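Local coordinates for protein dinoflagellate luciferase (PDB 1VPR) that catalyses the oxidation of an open-chain tetrapyrrole luciferin by molecular oxygen, emitting the blue light flashes of dinoflagellate bioluminescence, most actively at mildly acid pH, at residues Y25-F38 with S56-G68. Sequence-based numbering, arbitrary orientation.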
loop_
_atom_site.group_PDB
_atom_site.type_symbol
_atom_site.label_atom_id
_atom_site.label_comp_id
_atom_site.label_asym_id
_atom_site.label_seq_id
_atom_site.Cartn_x
_atom_site.Cartn_y
_atom_site.Cartn_z
ATOM N N TYR A 25 5.193 -19.282 -10.743
ATOM C CA TYR A 25 4.681 -19.514 -9.394
ATOM C C TYR A 25 3.363 -20.280 -9.331
ATOM O O TYR A 25 2.461 -19.938 -8.550
ATOM C CB TYR A 25 4.540 -18.174 -8.659
ATOM C CG TYR A 25 5.835 -17.387 -8.588
ATOM C CD1 TYR A 25 5.958 -16.145 -9.215
ATOM C CD2 TYR A 25 6.943 -17.892 -7.909
ATOM C CE1 TYR A 25 7.155 -15.422 -9.163
ATOM C CE2 TYR A 25 8.144 -17.179 -7.854
ATOM C CZ TYR A 25 8.245 -15.945 -8.478
ATOM O OH TYR A 25 9.439 -15.238 -8.406
ATOM N N GLY A 26 3.260 -21.326 -10.144
ATOM C CA GLY A 26 2.050 -22.127 -10.157
ATOM C C GLY A 26 0.796 -21.275 -10.124
ATOM O O GLY A 26 0.699 -20.281 -10.840
ATOM N N ASP A 27 -0.154 -21.638 -9.265
ATOM C CA ASP A 27 -1.406 -20.904 -9.178
ATOM C C ASP A 27 -1.440 -19.777 -8.136
ATOM O O ASP A 27 -2.514 -19.289 -7.785
ATOM C CB ASP A 27 -2.553 -21.886 -8.912
ATOM C CG ASP A 27 -3.897 -21.358 -9.391
ATOM O OD1 ASP A 27 -4.098 -21.255 -10.628
ATOM O OD2 ASP A 27 -4.749 -21.037 -8.530
ATOM N N ASN A 28 -0.283 -19.342 -7.653
ATOM C CA ASN A 28 -0.267 -18.279 -6.651
ATOM C C ASN A 28 -0.795 -16.937 -7.163
ATOM O O ASN A 28 -1.324 -16.139 -6.383
ATOM C CB ASN A 28 1.149 -18.112 -6.080
ATOM C CG ASN A 28 1.491 -19.189 -5.064
ATOM O OD1 ASN A 28 0.730 -20.145 -4.891
ATOM N ND2 ASN A 28 2.629 -19.039 -4.384
ATOM N N PHE A 29 -0.668 -16.705 -8.468
ATOM C CA PHE A 29 -1.122 -15.456 -9.097
ATOM C C PHE A 29 -2.280 -15.711 -10.056
ATOM O O PHE A 29 -2.146 -16.499 -11.002
ATOM C CB PHE A 29 0.035 -14.804 -9.876
ATOM C CG PHE A 29 1.156 -14.307 -9.005
ATOM C CD1 PHE A 29 1.275 -12.949 -8.707
ATOM C CD2 PHE A 29 2.074 -15.194 -8.452
ATOM C CE1 PHE A 29 2.289 -12.489 -7.873
ATOM C CE2 PHE A 29 3.091 -14.743 -7.616
ATOM C CZ PHE A 29 3.199 -13.387 -7.326
ATOM N N LYS A 30 -3.410 -15.045 -9.831
ATOM C CA LYS A 30 -4.568 -15.235 -10.705
ATOM C C LYS A 30 -5.563 -14.084 -10.572
ATOM O O LYS A 30 -5.726 -13.523 -9.491
ATOM C CB LYS A 30 -5.273 -16.561 -10.376
ATOM C CG LYS A 30 -6.152 -16.513 -9.134
ATOM C CD LYS A 30 -5.351 -16.032 -7.940
ATOM C CE LYS A 30 -6.236 -15.607 -6.790
ATOM N NZ LYS A 30 -5.366 -15.091 -5.695
ATOM N N ASN A 31 -6.228 -13.749 -11.676
ATOM C CA ASN A 31 -7.215 -12.665 -11.713
ATOM C C ASN A 31 -6.683 -11.345 -11.149
ATOM O O ASN A 31 -7.431 -10.545 -10.579
ATOM C CB ASN A 31 -8.482 -13.097 -10.974
ATOM C CG ASN A 31 -9.241 -14.184 -11.726
ATOM O OD1 ASN A 31 -10.252 -14.705 -11.248
ATOM N ND2 ASN A 31 -8.754 -14.525 -12.917
ATOM N N GLY A 32 -5.385 -11.123 -11.332
ATOM C CA GLY A 32 -4.750 -9.906 -10.854
ATOM C C GLY A 32 -4.384 -9.943 -9.377
ATOM O O GLY A 32 -3.856 -8.954 -8.859
HETATM N N MSE A 33 -4.634 -11.089 -8.731
HETATM C CA MSE A 33 -4.388 -11.314 -7.289
HETATM C C MSE A 33 -3.221 -12.265 -6.961
HETATM O O MSE A 33 -2.939 -13.197 -7.724
HETATM C CB MSE A 33 -5.635 -11.921 -6.645
HETATM C CG MSE A 33 -6.935 -11.249 -7.026
HETATM SE SE MSE A 33 -7.087 -9.498 -6.230
HETATM C CE MSE A 33 -7.835 -10.110 -4.541
ATOM N N HIS A 34 -2.564 -12.034 -5.817
ATOM C CA HIS A 34 -1.466 -12.896 -5.361
ATOM C C HIS A 34 -1.928 -13.543 -4.064
ATOM O O HIS A 34 -2.055 -12.869 -3.033
ATOM C CB HIS A 34 -0.187 -12.096 -5.088
ATOM C CG HIS A 34 0.960 -12.939 -4.612
ATOM N ND1 HIS A 34 2.030 -12.416 -3.911
ATOM C CD2 HIS A 34 1.205 -14.268 -4.735
ATOM C CE1 HIS A 34 2.881 -13.389 -3.621
ATOM N NE2 HIS A 34 2.404 -14.520 -4.111
ATOM N N LYS A 35 -2.188 -14.844 -4.120
ATOM C CA LYS A 35 -2.646 -15.588 -2.954
ATOM C C LYS A 35 -1.772 -16.827 -2.735
ATOM O O LYS A 35 -2.080 -17.911 -3.243
ATOM C CB LYS A 35 -4.098 -16.000 -3.147
ATOM N N PRO A 36 -0.669 -16.679 -1.980
ATOM C CA PRO A 36 0.226 -17.812 -1.717
ATOM C C PRO A 36 -0.183 -18.544 -0.444
ATOM O O PRO A 36 -0.939 -18.007 0.377
ATOM C CB PRO A 36 1.585 -17.141 -1.584
ATOM C CG PRO A 36 1.226 -15.894 -0.816
ATOM C CD PRO A 36 -0.085 -15.424 -1.464
ATOM N N GLU A 37 0.315 -19.764 -0.279
ATOM C CA GLU A 37 0.006 -20.557 0.904
ATOM C C GLU A 37 1.290 -20.772 1.716
ATOM O O GLU A 37 2.189 -21.514 1.301
ATOM C CB GLU A 37 -0.600 -21.901 0.494
ATOM N N PHE A 38 1.364 -20.105 2.864
ATOM C CA PHE A 38 2.521 -20.197 3.746
ATOM C C PHE A 38 2.275 -21.268 4.789
ATOM O O PHE A 38 1.180 -21.325 5.353
ATOM C CB PHE A 38 2.750 -18.872 4.473
ATOM C CG PHE A 38 3.053 -17.727 3.564
ATOM C CD1 PHE A 38 2.140 -16.695 3.404
ATOM C CD2 PHE A 38 4.257 -17.680 2.871
ATOM C CE1 PHE A 38 2.423 -15.625 2.560
ATOM C CE2 PHE A 38 4.555 -16.622 2.027
ATOM C CZ PHE A 38 3.630 -15.588 1.872
ATOM N N SER A 56 12.184 -20.618 3.390
ATOM C CA SER A 56 11.155 -20.088 4.278
ATOM C C SER A 56 10.177 -19.215 3.508
ATOM O O SER A 56 10.409 -18.882 2.353
ATOM C CB SER A 56 11.782 -19.252 5.400
ATOM O OG SER A 56 12.237 -17.990 4.910
ATOM N N GLY A 57 9.083 -18.846 4.159
ATOM C CA GLY A 57 8.121 -17.981 3.509
ATOM C C GLY A 57 8.767 -16.632 3.238
ATOM O O GLY A 57 8.446 -15.964 2.250
ATOM N N PHE A 58 9.670 -16.218 4.124
ATOM C CA PHE A 58 10.361 -14.947 3.955
ATOM C C PHE A 58 11.187 -14.972 2.681
ATOM O O PHE A 58 11.280 -13.960 1.991
ATOM C CB PHE A 58 11.267 -14.650 5.153
ATOM C CG PHE A 58 10.516 -14.233 6.395
ATOM C CD1 PHE A 58 10.519 -15.037 7.528
ATOM C CD2 PHE A 58 9.826 -13.030 6.432
ATOM C CE1 PHE A 58 9.847 -14.648 8.681
ATOM C CE2 PHE A 58 9.143 -12.624 7.580
ATOM C CZ PHE A 58 9.152 -13.431 8.709
ATOM N N HIS A 59 11.793 -16.120 2.366
ATOM C CA HIS A 59 12.585 -16.236 1.149
ATOM C C HIS A 59 11.703 -16.078 -0.083
ATOM O O HIS A 59 12.154 -15.580 -1.122
ATOM C CB HIS A 59 13.305 -17.579 1.086
ATOM C CG HIS A 59 14.443 -17.687 2.046
ATOM N ND1 HIS A 59 14.257 -17.793 3.408
ATOM C CD2 HIS A 59 15.780 -17.619 1.850
ATOM C CE1 HIS A 59 15.435 -17.779 4.008
ATOM N NE2 HIS A 59 16.375 -17.675 3.084
ATOM N N TYR A 60 10.450 -16.513 0.024
ATOM C CA TYR A 60 9.522 -16.391 -1.094
ATOM C C TYR A 60 9.193 -14.902 -1.269
ATOM O O TYR A 60 9.183 -14.372 -2.384
ATOM C CB TYR A 60 8.241 -17.166 -0.806
ATOM C CG TYR A 60 7.162 -16.970 -1.851
ATOM C CD1 TYR A 60 7.295 -17.496 -3.141
ATOM C CD2 TYR A 60 5.987 -16.275 -1.536
ATOM C CE1 TYR A 60 6.275 -17.335 -4.089
ATOM C CE2 TYR A 60 4.962 -16.115 -2.468
ATOM C CZ TYR A 60 5.110 -16.642 -3.737
ATOM O OH TYR A 60 4.096 -16.469 -4.653
ATOM N N LEU A 61 8.912 -14.237 -0.155
ATOM C CA LEU A 61 8.597 -12.814 -0.188
ATOM C C LEU A 61 9.769 -12.020 -0.775
ATOM O O LEU A 61 9.568 -11.086 -1.553
ATOM C CB LEU A 61 8.271 -12.307 1.224
ATOM C CG LEU A 61 7.008 -12.866 1.875
ATOM C CD1 LEU A 61 6.768 -12.118 3.179
ATOM C CD2 LEU A 61 5.813 -12.720 0.927
ATOM N N LEU A 62 10.995 -12.386 -0.416
ATOM C CA LEU A 62 12.144 -11.673 -0.954
ATOM C C LEU A 62 12.158 -11.751 -2.460
ATOM O O LEU A 62 12.421 -10.752 -3.134
ATOM C CB LEU A 62 13.460 -12.231 -0.418
ATOM C CG LEU A 62 13.977 -11.620 0.878
ATOM C CD1 LEU A 62 15.382 -12.158 1.137
ATOM C CD2 LEU A 62 14.028 -10.088 0.759
ATOM N N GLU A 63 11.869 -12.928 -3.004
ATOM C CA GLU A 63 11.862 -13.051 -4.443
ATOM C C GLU A 63 10.670 -12.299 -5.038
ATOM O O GLU A 63 10.775 -11.739 -6.122
ATOM C CB GLU A 63 11.818 -14.517 -4.853
ATOM C CG GLU A 63 12.031 -14.736 -6.334
ATOM C CD GLU A 63 12.078 -16.213 -6.674
ATOM O OE1 GLU A 63 11.071 -16.754 -7.185
ATOM O OE2 GLU A 63 13.127 -16.833 -6.406
ATOM N N CYS A 64 9.545 -12.261 -4.334
ATOM C CA CYS A 64 8.392 -11.549 -4.872
ATOM C C CYS A 64 8.623 -10.053 -4.893
ATOM O O CYS A 64 7.961 -9.333 -5.648
ATOM C CB CYS A 64 7.125 -11.858 -4.075
ATOM S SG CYS A 64 6.450 -13.510 -4.376
ATOM N N HIS A 65 9.553 -9.575 -4.067
ATOM C CA HIS A 65 9.848 -8.147 -4.027
ATOM C C HIS A 65 10.461 -7.676 -5.347
ATOM O O HIS A 65 10.274 -6.525 -5.763
ATOM C CB HIS A 65 10.775 -7.834 -2.847
ATOM C CG HIS A 65 10.034 -7.348 -1.645
ATOM N ND1 HIS A 65 9.289 -6.184 -1.665
ATOM C CD2 HIS A 65 9.809 -7.922 -0.436
ATOM C CE1 HIS A 65 8.626 -6.072 -0.524
ATOM N NE2 HIS A 65 8.923 -7.112 0.238
ATOM N N GLU A 66 11.151 -8.589 -6.026
ATOM C CA GLU A 66 11.788 -8.281 -7.301
ATOM C C GLU A 66 10.803 -8.245 -8.483
ATOM O O GLU A 66 11.195 -7.987 -9.623
ATOM C CB GLU A 66 12.915 -9.297 -7.571
ATOM N N LEU A 67 9.523 -8.473 -8.217
ATOM C CA LEU A 67 8.531 -8.470 -9.285
ATOM C C LEU A 67 7.870 -7.112 -9.535
ATOM O O LEU A 67 7.475 -6.422 -8.583
ATOM C CB LEU A 67 7.416 -9.480 -8.976
ATOM C CG LEU A 67 7.760 -10.963 -8.803
ATOM C CD1 LEU A 67 6.574 -11.698 -8.158
ATOM C CD2 LEU A 67 8.097 -11.566 -10.160
ATOM N N GLY A 68 7.771 -6.743 -10.814
ATOM C CA GLY A 68 7.058 -5.539 -11.227
ATOM C C GLY A 68 7.557 -4.102 -11.189
ATOM O O GLY A 68 6.845 -3.215 -11.685
#
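In the N-terminal, helical-bundle part of this luciferase domain, the β-hairpin of strands 29-30 and 33-34 and its flanking loops pack on helix 57-65, with the ring of Y60 reaching from the helix to the hairpin. Y60 holds CG trans to its backbone N (chi1 174°), which carries the phenol off the helix to the hairpin. Its OH is gripped twice: N28 ND2 donates to it at 3.0 Å, nearly straight and in its own amide plane, and H34 NE2 is hydrogen-bonded to Y60 OH at 2.6 Å. Tyrosine suits the place because its ring packs against P36, F38 and the face of Y25 while its hydroxyl answers two polar partners. H34 is itself fixed, with F29 CZ over one face of the imidazole and ND1 hydrogen-bonded to the carbonyl of V222, a bond that helps fix the ring's rotation. The edge of Y60 points at the face of Y25 in an offset T-shaped pair, planes at 90°, and C64 SG, over the rim of one face of Y60, also touches H34 CE1 (3.6 Å). Y25 reaches on to the helix, where its OH donates to the anti side of E63 OE1 at 2.5 Å. L67 CD1 lies 3.9 Å from both Y25 CE1 and F29 CZ, and F38 CE2 meets Y60 CD2 near G57, where a side chain would crowd the F38 ring. A phenylalanine in place of Y60 would probably keep much of the packing but leave N28 and H34 without their shared partner. Y25, H34 and Y60 form an aromatic cluster round a buried, hydrogen-bonded tyrosine, joining hairpin to helix.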